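Local coordinates for protein multicopper oxidase (Uncultured bacterium, PDB 4E9X) that probably oxidises substrates at one copper centre and passes the electrons to a copper cluster that reduces dioxygen to water, at residues V212-G217 with R236-I241. Residues are numbered along the deposited sequence; the frame is centred on the assembly and turned at random.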
loop_
_atom_site.group_PDB
_atom_site.type_symbol
_atom_site.label_atom_id
_atom_site.label_comp_id
_atom_site.label_asym_id
_atom_site.label_seq_id
_atom_site.Cartn_x
_atom_site.Cartn_y
_atom_site.Cartn_z
ATOM N N VAL A 212 -10.279 -2.852 -13.515
ATOM C CA VAL A 212 -10.008 -3.830 -12.440
ATOM C C VAL A 212 -11.287 -4.640 -12.218
ATOM O O VAL A 212 -12.315 -4.104 -11.785
ATOM C CB VAL A 212 -9.565 -3.107 -11.165
ATOM C CG1 VAL A 212 -9.259 -4.182 -10.116
ATOM C CG2 VAL A 212 -8.364 -2.179 -11.401
ATOM N N THR A 213 -11.222 -5.944 -12.541
ATOM C CA THR A 213 -12.409 -6.782 -12.464
ATOM C C THR A 213 -12.392 -7.796 -11.338
ATOM O O THR A 213 -13.451 -8.276 -10.979
ATOM C CB THR A 213 -12.546 -7.574 -13.804
ATOM O OG1 THR A 213 -11.372 -8.346 -14.038
ATOM C CG2 THR A 213 -12.685 -6.630 -15.008
ATOM N N HIS A 214 -11.207 -8.181 -10.840
ATOM C CA HIS A 214 -11.130 -9.236 -9.819
ATOM C C HIS A 214 -10.084 -8.896 -8.764
ATOM O O HIS A 214 -9.006 -8.400 -9.120
ATOM C CB HIS A 214 -10.717 -10.605 -10.382
ATOM C CG HIS A 214 -11.629 -11.218 -11.412
ATOM N ND1 HIS A 214 -11.803 -10.658 -12.679
ATOM C CD2 HIS A 214 -12.393 -12.345 -11.346
ATOM C CE1 HIS A 214 -12.635 -11.447 -13.321
ATOM N NE2 HIS A 214 -13.019 -12.473 -12.545
ATOM N N LYS A 215 -10.445 -9.196 -7.545
ATOM C CA LYS A 215 -9.544 -9.045 -6.403
ATOM C C LYS A 215 -9.324 -10.447 -5.828
ATOM O O LYS A 215 -10.300 -11.133 -5.496
ATOM C CB LYS A 215 -10.165 -8.100 -5.362
ATOM C CG LYS A 215 -9.615 -8.203 -3.965
ATOM C CD LYS A 215 -8.119 -7.877 -3.824
ATOM C CE LYS A 215 -7.776 -7.970 -2.337
ATOM N NZ LYS A 215 -6.344 -8.278 -2.161
ATOM N N ASP A 216 -8.042 -10.859 -5.774
ATOM C CA ASP A 216 -7.681 -12.196 -5.256
ATOM C C ASP A 216 -8.470 -13.291 -5.983
ATOM O O ASP A 216 -8.814 -14.330 -5.409
ATOM C CB ASP A 216 -7.888 -12.281 -3.749
ATOM C CG ASP A 216 -6.968 -11.275 -2.993
ATOM O OD1 ASP A 216 -6.022 -10.732 -3.599
ATOM O OD2 ASP A 216 -7.302 -11.074 -1.809
ATOM N N GLY A 217 -8.716 -13.080 -7.289
ATOM C CA GLY A 217 -9.380 -14.074 -8.133
ATOM C C GLY A 217 -10.891 -14.021 -8.117
ATOM O O GLY A 217 -11.489 -14.689 -8.951
ATOM N N ARG A 236 -3.719 -10.650 -5.528
ATOM C CA ARG A 236 -3.798 -10.649 -6.992
ATOM C C ARG A 236 -4.865 -9.649 -7.402
ATOM O O ARG A 236 -5.873 -9.429 -6.724
ATOM C CB ARG A 236 -4.141 -12.043 -7.567
ATOM C CG ARG A 236 -2.978 -13.030 -7.462
ATOM C CD ARG A 236 -2.885 -13.739 -6.116
ATOM N NE ARG A 236 -4.076 -14.532 -5.867
ATOM C CZ ARG A 236 -4.747 -14.606 -4.700
ATOM N NH1 ARG A 236 -4.360 -13.971 -3.604
ATOM N NH2 ARG A 236 -5.858 -15.365 -4.652
ATOM N N TYR A 237 -4.614 -9.025 -8.562
ATOM C CA TYR A 237 -5.621 -8.216 -9.229
ATOM C C TYR A 237 -5.722 -8.673 -10.679
ATOM O O TYR A 237 -4.666 -8.859 -11.307
ATOM C CB TYR A 237 -5.259 -6.712 -9.213
ATOM C CG TYR A 237 -5.420 -6.177 -7.803
ATOM C CD1 TYR A 237 -6.661 -5.641 -7.396
ATOM C CD2 TYR A 237 -4.365 -6.203 -6.873
ATOM C CE1 TYR A 237 -6.837 -5.140 -6.090
ATOM C CE2 TYR A 237 -4.535 -5.712 -5.592
ATOM C CZ TYR A 237 -5.772 -5.194 -5.211
ATOM O OH TYR A 237 -5.947 -4.705 -3.912
ATOM N N ASP A 238 -6.942 -8.823 -11.217
ATOM C CA ASP A 238 -7.101 -9.045 -12.636
ATOM C C ASP A 238 -7.681 -7.789 -13.230
ATOM O O ASP A 238 -8.604 -7.196 -12.666
ATOM C CB ASP A 238 -8.065 -10.182 -12.970
ATOM C CG ASP A 238 -7.784 -11.585 -12.467
ATOM O OD1 ASP A 238 -6.886 -11.794 -11.628
ATOM O OD2 ASP A 238 -8.470 -12.488 -12.973
ATOM N N VAL A 239 -7.147 -7.410 -14.400
ATOM C CA VAL A 239 -7.655 -6.239 -15.098
ATOM C C VAL A 239 -7.882 -6.634 -16.570
ATOM O O VAL A 239 -7.408 -7.665 -17.054
ATOM C CB VAL A 239 -6.667 -5.056 -15.040
ATOM C CG1 VAL A 239 -6.318 -4.733 -13.566
ATOM C CG2 VAL A 239 -5.397 -5.318 -15.872
ATOM N N ILE A 240 -8.634 -5.781 -17.262
ATOM C CA ILE A 240 -8.809 -5.846 -18.720
ATOM C C ILE A 240 -8.276 -4.554 -19.318
ATOM O O ILE A 240 -8.622 -3.452 -18.863
ATOM C CB ILE A 240 -10.320 -5.994 -19.074
ATOM C CG1 ILE A 240 -10.916 -7.303 -18.520
ATOM C CG2 ILE A 240 -10.515 -5.880 -20.573
ATOM C CD1 ILE A 240 -10.332 -8.528 -19.218
ATOM N N ILE A 241 -7.469 -4.706 -20.367
ATOM C CA ILE A 241 -7.095 -3.584 -21.226
ATOM C C ILE A 241 -7.700 -3.831 -22.599
ATOM O O ILE A 241 -7.494 -4.898 -23.184
ATOM C CB ILE A 241 -5.570 -3.405 -21.335
ATOM C CG1 ILE A 241 -5.020 -2.886 -19.992
ATOM C CG2 ILE A 241 -5.233 -2.473 -22.504
ATOM C CD1 ILE A 241 -3.513 -2.738 -19.945
HETATM O O HOH W 1 -9.801 -9.501 -16.005
HETATM O O HOH W 2 -7.450 -11.187 -8.993
HETATM O O HOH W 3 -9.549 -14.413 -11.394
#
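Asp238 O takes the backbone N-H groups of two consecutive residues, Thr213 N at 2.9 Å and, more weakly, His214 N at 3.3 Å. This shared acceptor, with a one-residue shift in register between Val212 and His214, defines a classic beta bulge in an antiparallel pair whose strand axes run at 161°. The same pair is closed by Asp238 N bonding to His214 O (3.0 Å). The Asp238 carboxylate lies obliquely over His214, its OD2 3.6 Å above one ring face near the rim, while Thr213 OG1 meets His214 ND1 in the ring plane at 2.7 Å, which helps to hold the imidazole's rotation. Lys190 pairs with the same OD2. Just past the strand end Asp216 N donates to Arg236 O (2.8 Å), and Arg236 N donates back to Asp216 OD1 (3.0 Å). Chi1 of -62° sets the carboxylate beside Asp216's own backbone N, from where OD1 reaches across. Lys215 CD packs obliquely on Tyr237 CE1 (3.8 Å); Glu235 binds both polar ends. Asp227 of the second subunit forms a salt bridge with Arg236, and its backbone N donates to Asp216 OD2. Within the second cupredoxin-like domain, strand 210-215 lies between 236-243 and 218-226, and 187-195 flanks 236-243 on its other edge.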